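Local coordinates for outer membrane protein Omp121 (Bacteroides thetaiotaomicron, PDB 5FQ8), which probably takes up nutrients across the outer membrane as a TonB-dependent transporter, a beta-barrel whose pore is filled by a plug domain, at residues I702-S707 against W722-N727; D715-L720 against N809-G814; G805-L810 against G818-I823; I823-V828 against S903-R908. One frame throughout, in Å; residues are numbered along the deposited sequence.

In the fold
The four contacts run round one part of the barrel wall, through the successive antiparallel neighbours 697-712, 716-731, 802-812, 815-825 and 899-915. Contacts 1 and 2 share strand 716-731, but at different heights, their centres about 24 Å apart. Contact 3 has its centre about 14 Å from that of each of the others. It meets contact 1 through N723 N and G805 O (3.0 Å), shares N809 and L810 with contact 2, and shares I823 with contact 4, where D822 OD2 pairs with R908 NH1 at 3.0 Å. All four lie away from the metal and lipid sites, though the I819 side chain is about 9 Å from a bound detergent molecule.

Contact 1: residues I702-S707 against W722-N727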
loop_
_atom_site.group_PDB
_atom_site.type_symbol
_atom_site.label_atom_id
_atom_site.label_comp_id
_atom_site.label_asym_id
_atom_site.label_seq_id
_atom_site.Cartn_x
_atom_site.Cartn_y
_atom_site.Cartn_z
ATOM N N ILE B 702 24.338 10.113 43.552
ATOM C CA ILE B 702 23.795 10.393 44.874
ATOM C C ILE B 702 22.323 10.727 44.718
ATOM O O ILE B 702 21.957 11.533 43.860
ATOM C CB ILE B 702 24.522 11.565 45.558
ATOM C CG1 ILE B 702 26.027 11.397 45.495
ATOM C CG2 ILE B 702 24.120 11.663 46.995
ATOM C CD1 ILE B 702 26.764 12.604 46.004
ATOM N N GLU B 703 21.488 10.128 45.559
ATOM C CA GLU B 703 20.068 10.439 45.629
ATOM C C GLU B 703 19.772 10.906 47.039
ATOM O O GLU B 703 19.919 10.139 47.994
ATOM C CB GLU B 703 19.199 9.225 45.272
ATOM C CG GLU B 703 19.250 8.800 43.819
ATOM C CD GLU B 703 18.790 7.378 43.596
ATOM O OE1 GLU B 703 18.327 6.744 44.561
ATOM O OE2 GLU B 703 18.900 6.893 42.454
ATOM N N LEU B 704 19.342 12.150 47.164
ATOM C CA LEU B 704 19.173 12.789 48.456
ATOM C C LEU B 704 17.795 13.422 48.531
ATOM O O LEU B 704 17.390 14.142 47.617
ATOM C CB LEU B 704 20.272 13.825 48.661
ATOM C CG LEU B 704 20.109 14.955 49.653
ATOM C CD1 LEU B 704 19.923 14.384 51.027
ATOM C CD2 LEU B 704 21.355 15.790 49.583
ATOM N N LEU B 705 17.083 13.149 49.614
ATOM C CA LEU B 705 15.771 13.724 49.872
ATOM C C LEU B 705 15.741 14.313 51.278
ATOM O O LEU B 705 16.238 13.700 52.222
ATOM C CB LEU B 705 14.686 12.661 49.701
ATOM C CG LEU B 705 13.242 12.898 50.126
ATOM C CD1 LEU B 705 12.643 13.999 49.316
ATOM C CD2 LEU B 705 12.455 11.636 49.952
ATOM N N ILE B 706 15.186 15.516 51.415
ATOM C CA ILE B 706 15.052 16.171 52.717
ATOM C C ILE B 706 13.682 16.818 52.807
ATOM O O ILE B 706 13.301 17.594 51.927
ATOM C CB ILE B 706 16.134 17.239 52.951
ATOM C CG1 ILE B 706 17.496 16.594 53.076
ATOM C CG2 ILE B 706 15.845 18.001 54.205
ATOM C CD1 ILE B 706 18.588 17.570 52.915
ATOM N N SER B 707 12.947 16.519 53.873
ATOM C CA SER B 707 11.643 17.122 54.082
ATOM C C SER B 707 11.448 17.386 55.561
ATOM O O SER B 707 12.056 16.740 56.415
ATOM C CB SER B 707 10.513 16.237 53.562
ATOM O OG SER B 707 10.600 14.948 54.133
ATOM N N TRP B 722 12.933 19.031 49.627
ATOM C CA TRP B 722 14.063 19.279 48.746
ATOM C C TRP B 722 14.667 17.935 48.392
ATOM O O TRP B 722 14.986 17.151 49.286
ATOM C CB TRP B 722 15.085 20.178 49.430
ATOM C CG TRP B 722 16.266 20.538 48.621
ATOM C CD1 TRP B 722 16.349 21.526 47.706
ATOM C CD2 TRP B 722 17.563 19.944 48.692
ATOM N NE1 TRP B 722 17.610 21.583 47.181
ATOM C CE2 TRP B 722 18.378 20.618 47.774
ATOM C CE3 TRP B 722 18.111 18.903 49.436
ATOM C CZ2 TRP B 722 19.717 20.282 47.578
ATOM C CZ3 TRP B 722 19.434 18.570 49.242
ATOM C CH2 TRP B 722 20.224 19.258 48.324
ATOM N N ASN B 723 14.801 17.659 47.100
ATOM C CA ASN B 723 15.392 16.408 46.642
ATOM C C ASN B 723 16.524 16.695 45.665
ATOM O O ASN B 723 16.442 17.636 44.873
ATOM C CB ASN B 723 14.322 15.509 46.012
ATOM C CG ASN B 723 13.637 16.152 44.833
ATOM O OD1 ASN B 723 13.982 15.877 43.698
ATOM N ND2 ASN B 723 12.662 17.010 45.094
ATOM N N PHE B 724 17.585 15.893 45.724
ATOM C CA PHE B 724 18.794 16.176 44.954
ATOM C C PHE B 724 19.350 14.906 44.331
ATOM O O PHE B 724 19.554 13.907 45.024
ATOM C CB PHE B 724 19.848 16.838 45.851
ATOM C CG PHE B 724 21.155 17.122 45.170
ATOM C CD1 PHE B 724 21.352 18.309 44.503
ATOM C CD2 PHE B 724 22.195 16.217 45.242
ATOM C CE1 PHE B 724 22.547 18.570 43.888
ATOM C CE2 PHE B 724 23.388 16.473 44.638
ATOM C CZ PHE B 724 23.569 17.651 43.959
ATOM N N THR B 725 19.603 14.960 43.026
ATOM C CA THR B 725 20.167 13.852 42.263
ATOM C C THR B 725 21.397 14.327 41.509
ATOM O O THR B 725 21.351 15.350 40.824
ATOM C CB THR B 725 19.159 13.279 41.251
ATOM O OG1 THR B 725 17.956 12.857 41.903
ATOM C CG2 THR B 725 19.756 12.101 40.525
ATOM N N LYS B 726 22.488 13.578 41.614
ATOM C CA LYS B 726 23.670 13.813 40.788
ATOM C C LYS B 726 24.164 12.464 40.302
ATOM O O LYS B 726 24.575 11.633 41.110
ATOM C CB LYS B 726 24.762 14.549 41.562
ATOM C CG LYS B 726 25.867 15.125 40.702
ATOM C CD LYS B 726 26.841 15.943 41.514
ATOM C CE LYS B 726 28.003 16.408 40.681
ATOM N NZ LYS B 726 28.739 17.528 41.308
ATOM N N ASN B 727 24.107 12.243 38.991
ATOM C CA ASN B 727 24.508 10.980 38.387
ATOM C C ASN B 727 25.757 11.170 37.550
ATOM O O ASN B 727 25.871 12.141 36.801
ATOM C CB ASN B 727 23.395 10.392 37.521
ATOM C CG ASN B 727 23.744 9.010 36.988
ATOM O OD1 ASN B 727 23.810 8.046 37.742
ATOM N ND2 ASN B 727 23.961 8.910 35.682
#
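L704 and F724 face each other at the middle of an antiparallel beta hairpin in the barrel wall, formed by strands 697-712 and 716-731. Backbone hydrogen bonds join the pairs I702-K726, L704-F724 and I706-W722. At the central pair L704 N lies 2.8 Å from F724 O; farther along, I706 N meets W722 O at 2.7 Å. Between these pairs, CA-H...O contacts such as T725 CA to I702 O (3.3 Å) fill the alternate positions.

Most of the polar side chains lie on the face with E703, L705, N723 and T725, which looks to the plug: E703 forms a salt bridge with R89, and T725 OG1 is hydrogen-bonded to G70 N. On the same face L705 CD1 rests on N723 CB.

Apolar packing dominates the other face, probably the one turned to lipid, with I702, L704, I706, W722, F724 and K726, whose end leads away. CG of W722 stands anti to its own backbone N (chi1 -178°), which swings the indole toward strand 697-712. I706 CD1 approaches W722 CE3 at 3.8 Å, and L704 CD2 comes to the indole's edge, near the ring plane, 3.4 Å from W722 CZ3.

Contact 2: residues D715-L720 against N809-G814; sequences DFSWEL and NLKYKG
D715 meets K813 just beyond the end of the paired strands, in an antiparallel part of the barrel wall. K813 NZ, brought in by a bend at the end of its chain (chi4 69°), sits 2.7 Å from D715 OD2 in a salt bridge and approaches from above the carboxylate plane. The D715 carbonyl O takes the K813 backbone N as well, at 2.9 Å, and Y812 CD1 lies beside it. Replacing D715 by an alanine would probably leave the K813 ammonium without its mate and let that side chain swing away, although the backbone bond could remain. F716 and Y812 cross at about a right angle, each ring having the other's CB at its edge; F716 CD1 is 4.1 Å from Y812 CB. S717 exchanges two backbone hydrogen bonds with K811, and its OG packs on K811 CB. A water 2.8 Å from S717 OG donates to N809 O, so that carbonyl is held both by the water and by E719 N (3.0 Å). W718 lies alongside L810, whose CD2 touches W718 CD1 at 3.3 Å, while W718 NE1 is hydrogen-bonded to T808. E719 closes the pairing with N809 through backbone bonds. Strand 716-731 is flanked by 697-712, where I711 touches both F716 and W718, and by 802-812, near what is probably the periplasmic rim.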
loop_
_atom_site.group_PDB
_atom_site.type_symbol
_atom_site.label_atom_id
_atom_site.label_comp_id
_atom_site.label_asym_id
_atom_site.label_seq_id
_atom_site.Cartn_x
_atom_site.Cartn_y
_atom_site.Cartn_z
ATOM N N ASP B 715 -4.828 24.324 62.702
ATOM C CA ASP B 715 -5.415 24.763 61.445
ATOM C C ASP B 715 -4.395 25.119 60.373
ATOM O O ASP B 715 -4.792 25.559 59.294
ATOM C CB ASP B 715 -6.321 25.974 61.687
ATOM C CG ASP B 715 -7.579 25.615 62.418
ATOM O OD1 ASP B 715 -8.034 24.475 62.260
ATOM O OD2 ASP B 715 -8.112 26.464 63.155
ATOM N N PHE B 716 -3.102 24.952 60.620
ATOM C CA PHE B 716 -2.119 25.400 59.644
ATOM C C PHE B 716 -0.873 24.543 59.714
ATOM O O PHE B 716 -0.320 24.330 60.797
ATOM C CB PHE B 716 -1.741 26.864 59.857
ATOM C CG PHE B 716 -0.679 27.343 58.922
ATOM C CD1 PHE B 716 -0.973 27.598 57.603
ATOM C CD2 PHE B 716 0.613 27.525 59.356
ATOM C CE1 PHE B 716 0.004 28.036 56.732
ATOM C CE2 PHE B 716 1.590 27.961 58.492
ATOM C CZ PHE B 716 1.287 28.217 57.180
ATOM N N SER B 717 -0.430 24.076 58.557
ATOM C CA SER B 717 0.832 23.371 58.442
ATOM C C SER B 717 1.581 23.882 57.219
ATOM O O SER B 717 0.984 24.318 56.235
ATOM C CB SER B 717 0.629 21.846 58.387
ATOM O OG SER B 717 -0.138 21.431 57.271
ATOM N N TRP B 718 2.902 23.864 57.320
ATOM C CA TRP B 718 3.795 24.278 56.250
ATOM C C TRP B 718 4.865 23.221 56.123
ATOM O O TRP B 718 5.572 22.941 57.089
ATOM C CB TRP B 718 4.432 25.632 56.536
ATOM C CG TRP B 718 5.507 26.008 55.555
ATOM C CD1 TRP B 718 5.605 25.622 54.255
ATOM C CD2 TRP B 718 6.648 26.841 55.807
ATOM N NE1 TRP B 718 6.720 26.166 53.679
ATOM C CE2 TRP B 718 7.379 26.917 54.612
ATOM C CE3 TRP B 718 7.114 27.533 56.922
ATOM C CZ2 TRP B 718 8.547 27.650 54.501
ATOM C CZ3 TRP B 718 8.270 28.259 56.809
ATOM C CH2 TRP B 718 8.976 28.311 55.606
ATOM N N GLU B 719 4.971 22.622 54.947
ATOM C CA GLU B 719 5.991 21.624 54.697
ATOM C C GLU B 719 6.937 22.122 53.618
ATOM O O GLU B 719 6.563 22.912 52.747
ATOM C CB GLU B 719 5.374 20.288 54.294
ATOM C CG GLU B 719 4.360 19.746 55.280
ATOM C CD GLU B 719 4.062 18.272 55.086
ATOM O OE1 GLU B 719 4.651 17.652 54.169
ATOM O OE2 GLU B 719 3.238 17.735 55.862
ATOM N N LEU B 720 8.174 21.673 53.704
ATOM C CA LEU B 720 9.173 21.931 52.687
ATOM C C LEU B 720 9.791 20.610 52.279
ATOM O O LEU B 720 10.036 19.736 53.113
ATOM C CB LEU B 720 10.247 22.870 53.188
ATOM C CG LEU B 720 9.833 24.321 53.326
ATOM C CD1 LEU B 720 10.803 25.006 54.230
ATOM C CD2 LEU B 720 9.838 24.962 51.971
ATOM N N ASN B 809 4.234 22.876 50.709
ATOM C CA ASN B 809 2.819 22.513 50.803
ATOM C C ASN B 809 2.216 23.160 52.044
ATOM O O ASN B 809 2.594 22.824 53.167
ATOM C CB ASN B 809 2.635 20.994 50.832
ATOM C CG ASN B 809 3.297 20.292 49.652
ATOM O OD1 ASN B 809 2.716 20.169 48.575
ATOM N ND2 ASN B 809 4.516 19.814 49.860
ATOM N N LEU B 810 1.284 24.080 51.834
ATOM C CA LEU B 810 0.548 24.738 52.900
ATOM C C LEU B 810 -0.845 24.145 53.032
ATOM O O LEU B 810 -1.503 23.847 52.035
ATOM C CB LEU B 810 0.437 26.227 52.621
ATOM C CG LEU B 810 1.781 26.791 52.209
ATOM C CD1 LEU B 810 1.610 28.173 51.686
ATOM C CD2 LEU B 810 2.661 26.808 53.408
ATOM N N LYS B 811 -1.289 23.972 54.269
ATOM C CA LYS B 811 -2.654 23.558 54.562
ATOM C C LYS B 811 -3.197 24.456 55.658
ATOM O O LYS B 811 -2.648 24.490 56.761
ATOM C CB LYS B 811 -2.720 22.085 54.985
ATOM C CG LYS B 811 -2.094 21.121 54.000
ATOM C CD LYS B 811 -2.574 19.697 54.217
ATOM C CE LYS B 811 -4.063 19.576 53.918
ATOM N NZ LYS B 811 -4.589 18.180 54.042
ATOM N N TYR B 812 -4.260 25.191 55.354
ATOM C CA TYR B 812 -4.959 26.004 56.345
ATOM C C TYR B 812 -6.432 25.609 56.357
ATOM O O TYR B 812 -7.205 26.042 55.503
ATOM C CB TYR B 812 -4.787 27.489 56.069
ATOM C CG TYR B 812 -5.631 28.354 56.966
ATOM C CD1 TYR B 812 -5.359 28.455 58.317
ATOM C CD2 TYR B 812 -6.711 29.063 56.460
ATOM C CE1 TYR B 812 -6.135 29.238 59.144
ATOM C CE2 TYR B 812 -7.492 29.848 57.274
ATOM C CZ TYR B 812 -7.201 29.934 58.616
ATOM O OH TYR B 812 -7.977 30.717 59.437
ATOM N N LYS B 813 -6.816 24.807 57.345
ATOM C CA LYS B 813 -8.187 24.329 57.475
ATOM C C LYS B 813 -8.568 23.517 56.252
ATOM O O LYS B 813 -8.161 22.360 56.119
ATOM C CB LYS B 813 -9.174 25.486 57.666
ATOM C CG LYS B 813 -9.263 26.031 59.065
ATOM C CD LYS B 813 -9.875 27.421 59.059
ATOM C CE LYS B 813 -10.538 27.785 60.394
ATOM N NZ LYS B 813 -9.570 27.966 61.501
ATOM N N GLY B 814 -9.341 24.115 55.357
ATOM C CA GLY B 814 -9.780 23.395 54.181
ATOM C C GLY B 814 -8.967 23.678 52.939
ATOM O O GLY B 814 -9.113 22.977 51.942
HETATM O O HOH W 1 1.379 20.990 55.019
#

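Contact 3: residues G805-L810 against G818-I823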
loop_
_atom_site.group_PDB
_atom_site.type_symbol
_atom_site.label_atom_id
_atom_site.label_comp_id
_atom_site.label_asym_id
_atom_site.label_seq_id
_atom_site.Cartn_x
_atom_site.Cartn_y
_atom_site.Cartn_z
ATOM N N GLY B 805 14.785 19.365 42.876
ATOM C CA GLY B 805 13.470 19.974 42.981
ATOM C C GLY B 805 13.180 20.404 44.399
ATOM O O GLY B 805 13.658 19.797 45.358
ATOM N N VAL B 806 12.398 21.473 44.528
ATOM C CA VAL B 806 12.023 22.027 45.823
ATOM C C VAL B 806 10.515 22.237 45.854
ATOM O O VAL B 806 9.943 22.861 44.956
ATOM C CB VAL B 806 12.769 23.340 46.145
ATOM C CG1 VAL B 806 14.222 23.158 45.925
ATOM C CG2 VAL B 806 12.282 24.496 45.315
ATOM N N SER B 807 9.871 21.704 46.879
ATOM C CA SER B 807 8.429 21.770 46.992
ATOM C C SER B 807 8.053 22.421 48.306
ATOM O O SER B 807 8.801 22.359 49.273
ATOM C CB SER B 807 7.805 20.394 46.908
ATOM O OG SER B 807 7.764 19.960 45.569
ATOM N N THR B 808 6.887 23.038 48.327
ATOM C CA THR B 808 6.286 23.484 49.568
ATOM C C THR B 808 4.807 23.144 49.541
ATOM O O THR B 808 4.195 23.106 48.477
ATOM C CB THR B 808 6.499 24.977 49.780
ATOM O OG1 THR B 808 5.873 25.363 50.994
ATOM C CG2 THR B 808 5.903 25.769 48.653
ATOM N N ASN B 809 4.234 22.876 50.709
ATOM C CA ASN B 809 2.819 22.513 50.803
ATOM C C ASN B 809 2.216 23.160 52.044
ATOM O O ASN B 809 2.594 22.824 53.167
ATOM C CB ASN B 809 2.635 20.994 50.832
ATOM C CG ASN B 809 3.297 20.292 49.652
ATOM O OD1 ASN B 809 2.716 20.169 48.575
ATOM N ND2 ASN B 809 4.516 19.814 49.860
ATOM N N LEU B 810 1.284 24.080 51.834
ATOM C CA LEU B 810 0.548 24.738 52.900
ATOM C C LEU B 810 -0.845 24.145 53.032
ATOM O O LEU B 810 -1.503 23.847 52.035
ATOM C CB LEU B 810 0.437 26.227 52.621
ATOM C CG LEU B 810 1.781 26.791 52.209
ATOM C CD1 LEU B 810 1.610 28.173 51.686
ATOM C CD2 LEU B 810 2.661 26.808 53.408
ATOM N N GLY B 818 0.194 23.907 46.828
ATOM C CA GLY B 818 1.398 23.179 46.498
ATOM C C GLY B 818 2.157 23.867 45.393
ATOM O O GLY B 818 1.573 24.297 44.401
ATOM N N ILE B 819 3.462 24.007 45.569
ATOM C CA ILE B 819 4.302 24.713 44.618
ATOM C C ILE B 819 5.561 23.895 44.444
ATOM O O ILE B 819 6.312 23.709 45.406
ATOM C CB ILE B 819 4.649 26.130 45.089
ATOM C CG1 ILE B 819 3.378 26.934 45.279
ATOM C CG2 ILE B 819 5.472 26.811 44.058
ATOM C CD1 ILE B 819 3.621 28.374 45.565
ATOM N N ASP B 820 5.793 23.395 43.237
ATOM C CA ASP B 820 6.962 22.576 42.966
ATOM C C ASP B 820 7.818 23.215 41.884
ATOM O O ASP B 820 7.300 23.718 40.885
ATOM C CB ASP B 820 6.543 21.174 42.573
ATOM C CG ASP B 820 5.580 20.592 43.538
ATOM O OD1 ASP B 820 4.417 21.020 43.521
ATOM O OD2 ASP B 820 5.989 19.724 44.327
ATOM N N PHE B 821 9.124 23.202 42.094
ATOM C CA PHE B 821 10.079 23.738 41.144
ATOM C C PHE B 821 10.954 22.607 40.667
ATOM O O PHE B 821 11.412 21.800 41.472
ATOM C CB PHE B 821 10.932 24.840 41.767
ATOM C CG PHE B 821 10.208 26.117 41.936
ATOM C CD1 PHE B 821 9.441 26.336 43.040
ATOM C CD2 PHE B 821 10.269 27.082 40.976
ATOM C CE1 PHE B 821 8.761 27.498 43.189
ATOM C CE2 PHE B 821 9.593 28.243 41.121
ATOM C CZ PHE B 821 8.837 28.455 42.227
ATOM N N ASP B 822 11.157 22.541 39.363
ATOM C CA ASP B 822 12.043 21.564 38.754
ATOM C C ASP B 822 13.314 22.288 38.376
ATOM O O ASP B 822 13.257 23.362 37.774
ATOM C CB ASP B 822 11.407 20.923 37.525
ATOM C CG ASP B 822 11.869 19.510 37.303
ATOM O OD1 ASP B 822 13.019 19.195 37.661
ATOM O OD2 ASP B 822 11.073 18.712 36.775
ATOM N N ILE B 823 14.454 21.731 38.759
ATOM C CA ILE B 823 15.727 22.374 38.483
ATOM C C ILE B 823 16.693 21.343 37.938
ATOM O O ILE B 823 17.114 20.439 38.664
ATOM C CB ILE B 823 16.318 23.060 39.715
ATOM C CG1 ILE B 823 15.415 24.199 40.151
ATOM C CG2 ILE B 823 17.678 23.603 39.389
ATOM C CD1 ILE B 823 14.481 23.812 41.222
HETATM O O HOH W 2 3.216 19.657 45.735
#
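V806 and F821 pack against each other on the closer side of this beta hairpin, where strands 802-812 and 815-825 run antiparallel. V806 CG2 lies 3.8 Å from F821 CB, the two side chains meeting at a slant, and V806 O comes to the edge of the F821 ring, in its plane. One pair along, T808 and I819 lie side by side: with OG1 set opposite the backbone N (chi1 179°), the methyl CG2 is left to touch I819 CB at 3.8 Å, while OG1 is directed to W718 and the E719 carbonyl on the next strand. The backbone grips at these two pairs, each with a double hydrogen bond: F821 N to V806 O measures 3.0 Å, and I819 N to T808 O 3.1 Å. CA-H...O contacts, among them S807 CA to I819 O at 3.3 Å, lie between.

The opposite face, carrying S807, N809, D820 and D822, is polar and more loosely joined. Two of its six paired positions, G805 and G818, have no side chain, and the D822 carboxylate turns to R824 and R908. A water bridges two of the others, 2.9 Å from N809 OD1 and 2.9 Å from D820 OD1, though nearby acceptors compete for its protons. D820 also makes a weak, long ion pair with K67 of the plug, consistent with this face looking inward. The hairpin is bordered on one edge by strand 716-731, where W722 touches V806 and L720 touches T808, and on the other by strand 899-915, where L907 packs on both I819 and F821.

Contact 4: residues I823-V828 against S903-R908; sequences IRQGGV and SYVKLR
R824 and Y904 are brought together by complementary torsions: CG of R824 stands opposite its carbonyl carbon (chi1 -40°) with the chain extended to NE, while CG of Y904 lies between its backbone N and carbonyl carbon (chi1 64°), carrying the ring toward the arginine. The two run alongside each other, guanidinium and ring planes 29° apart. Y904 OH rests 3.0 Å above the R824 guanidinium plane, toward its rim, and R824 NE to Y904 OH (3.1 Å) has too poor an angle for a hydrogen bond. Beneath, this antiparallel pair of barrel strands exchanges two backbone hydrogen bonds, R824 N to Y904 O at 3.0 Å and Y904 N to R824 O at 2.8 Å. On the other face I823 CG1 packs on V905 CG1 at 3.6 Å. The Q825 chain, bent at chi2, brings OE1 back to S903 CB. R824 NH2 comes within 3.9 Å of R908 NH1, both salt-bridged to D822; R908 NH2 also pairs with E952. A leucine at R824 would probably leave the D822 carboxylate with R908 as its remaining partner here. The shared D822 carboxylate probably offsets the closeness of the two positive charges, while R824 bonds to S74 and I73 O tie wall to plug.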
loop_
_atom_site.group_PDB
_atom_site.type_symbol
_atom_site.label_atom_id
_atom_site.label_comp_id
_atom_site.label_asym_id
_atom_site.label_seq_id
_atom_site.Cartn_x
_atom_site.Cartn_y
_atom_site.Cartn_z
ATOM N N ILE B 823 14.454 21.731 38.759
ATOM C CA ILE B 823 15.727 22.374 38.483
ATOM C C ILE B 823 16.693 21.343 37.938
ATOM O O ILE B 823 17.114 20.439 38.664
ATOM C CB ILE B 823 16.318 23.060 39.715
ATOM C CG1 ILE B 823 15.415 24.199 40.151
ATOM C CG2 ILE B 823 17.678 23.603 39.389
ATOM C CD1 ILE B 823 14.481 23.812 41.222
ATOM N N ARG B 824 17.050 21.485 36.670
ATOM C CA ARG B 824 17.957 20.572 35.993
ATOM C C ARG B 824 19.009 21.419 35.319
ATOM O O ARG B 824 18.670 22.347 34.580
ATOM C CB ARG B 824 17.231 19.708 34.961
ATOM C CG ARG B 824 15.871 19.222 35.411
ATOM C CD ARG B 824 15.254 18.270 34.441
ATOM N NE ARG B 824 13.997 17.806 34.981
ATOM C CZ ARG B 824 13.247 16.868 34.436
ATOM N NH1 ARG B 824 13.631 16.276 33.320
ATOM N NH2 ARG B 824 12.115 16.522 35.019
ATOM N N GLN B 825 20.272 21.102 35.575
ATOM C CA GLN B 825 21.375 21.950 35.168
ATOM C C GLN B 825 22.433 21.113 34.485
ATOM O O GLN B 825 22.880 20.103 35.035
ATOM C CB GLN B 825 21.985 22.676 36.370
ATOM C CG GLN B 825 21.087 23.724 36.972
ATOM C CD GLN B 825 21.045 24.999 36.155
ATOM O OE1 GLN B 825 21.986 25.303 35.425
ATOM N NE2 GLN B 825 19.949 25.755 36.275
ATOM N N GLY B 826 22.839 21.545 33.306
ATOM C CA GLY B 826 23.958 20.925 32.639
ATOM C C GLY B 826 23.536 20.099 31.435
ATOM O O GLY B 826 22.415 19.595 31.343
ATOM N N GLY B 827 24.467 19.963 30.505
ATOM C CA GLY B 827 24.235 19.204 29.303
ATOM C C GLY B 827 23.838 20.080 28.136
ATOM O O GLY B 827 23.748 21.305 28.223
ATOM N N VAL B 828 23.568 19.419 27.014
ATOM C CA VAL B 828 23.369 20.112 25.751
ATOM C C VAL B 828 22.458 19.277 24.869
ATOM O O VAL B 828 22.352 18.066 25.026
ATOM C CB VAL B 828 24.737 20.397 25.087
ATOM C CG1 VAL B 828 25.320 19.151 24.507
ATOM C CG2 VAL B 828 24.624 21.467 24.055
ATOM N N SER B 903 19.871 23.304 30.439
ATOM C CA SER B 903 19.563 23.664 31.812
ATOM C C SER B 903 18.305 24.507 31.886
ATOM O O SER B 903 18.027 25.313 30.997
ATOM C CB SER B 903 20.741 24.422 32.418
ATOM O OG SER B 903 21.896 23.607 32.471
ATOM N N TYR B 904 17.532 24.301 32.953
ATOM C CA TYR B 904 16.361 25.132 33.204
ATOM C C TYR B 904 15.934 25.028 34.663
ATOM O O TYR B 904 16.243 24.060 35.358
ATOM C CB TYR B 904 15.187 24.777 32.270
ATOM C CG TYR B 904 14.591 23.378 32.404
ATOM C CD1 TYR B 904 13.691 23.075 33.418
ATOM C CD2 TYR B 904 14.894 22.380 31.480
ATOM C CE1 TYR B 904 13.143 21.820 33.528
ATOM C CE2 TYR B 904 14.350 21.127 31.584
ATOM C CZ TYR B 904 13.469 20.847 32.609
ATOM O OH TYR B 904 12.919 19.595 32.711
ATOM N N VAL B 905 15.253 26.076 35.122
ATOM C CA VAL B 905 14.456 26.050 36.342
ATOM C C VAL B 905 13.011 26.201 35.913
ATOM O O VAL B 905 12.695 27.064 35.092
ATOM C CB VAL B 905 14.824 27.160 37.348
ATOM C CG1 VAL B 905 13.951 27.038 38.552
ATOM C CG2 VAL B 905 16.279 27.083 37.771
ATOM N N LYS B 906 12.133 25.374 36.462
ATOM C CA LYS B 906 10.747 25.378 36.024
ATOM C C LYS B 906 9.787 25.426 37.202
ATOM O O LYS B 906 9.907 24.637 38.141
ATOM C CB LYS B 906 10.458 24.153 35.163
ATOM C CG LYS B 906 9.531 24.443 34.027
ATOM C CD LYS B 906 9.294 23.219 33.198
ATOM C CE LYS B 906 10.191 23.176 32.008
ATOM N NZ LYS B 906 9.933 21.930 31.271
ATOM N N LEU B 907 8.837 26.354 37.145
ATOM C CA LEU B 907 7.635 26.249 37.956
ATOM C C LEU B 907 6.803 25.086 37.427
ATOM O O LEU B 907 5.927 25.262 36.576
ATOM C CB LEU B 907 6.850 27.556 37.933
ATOM C CG LEU B 907 5.630 27.593 38.856
ATOM C CD1 LEU B 907 5.959 27.041 40.221
ATOM C CD2 LEU B 907 5.089 28.990 38.985
ATOM N N ARG B 908 7.091 23.886 37.923
ATOM C CA ARG B 908 6.492 22.672 37.384
ATOM C C ARG B 908 4.979 22.672 37.553
ATOM O O ARG B 908 4.240 22.547 36.579
ATOM C CB ARG B 908 7.117 21.465 38.072
ATOM C CG ARG B 908 6.815 20.137 37.445
ATOM C CD ARG B 908 7.915 19.712 36.506
ATOM N NE ARG B 908 7.565 20.054 35.143
ATOM C CZ ARG B 908 8.337 19.846 34.096
ATOM N NH1 ARG B 908 9.521 19.292 34.244
ATOM N NH2 ARG B 908 7.912 20.212 32.908
#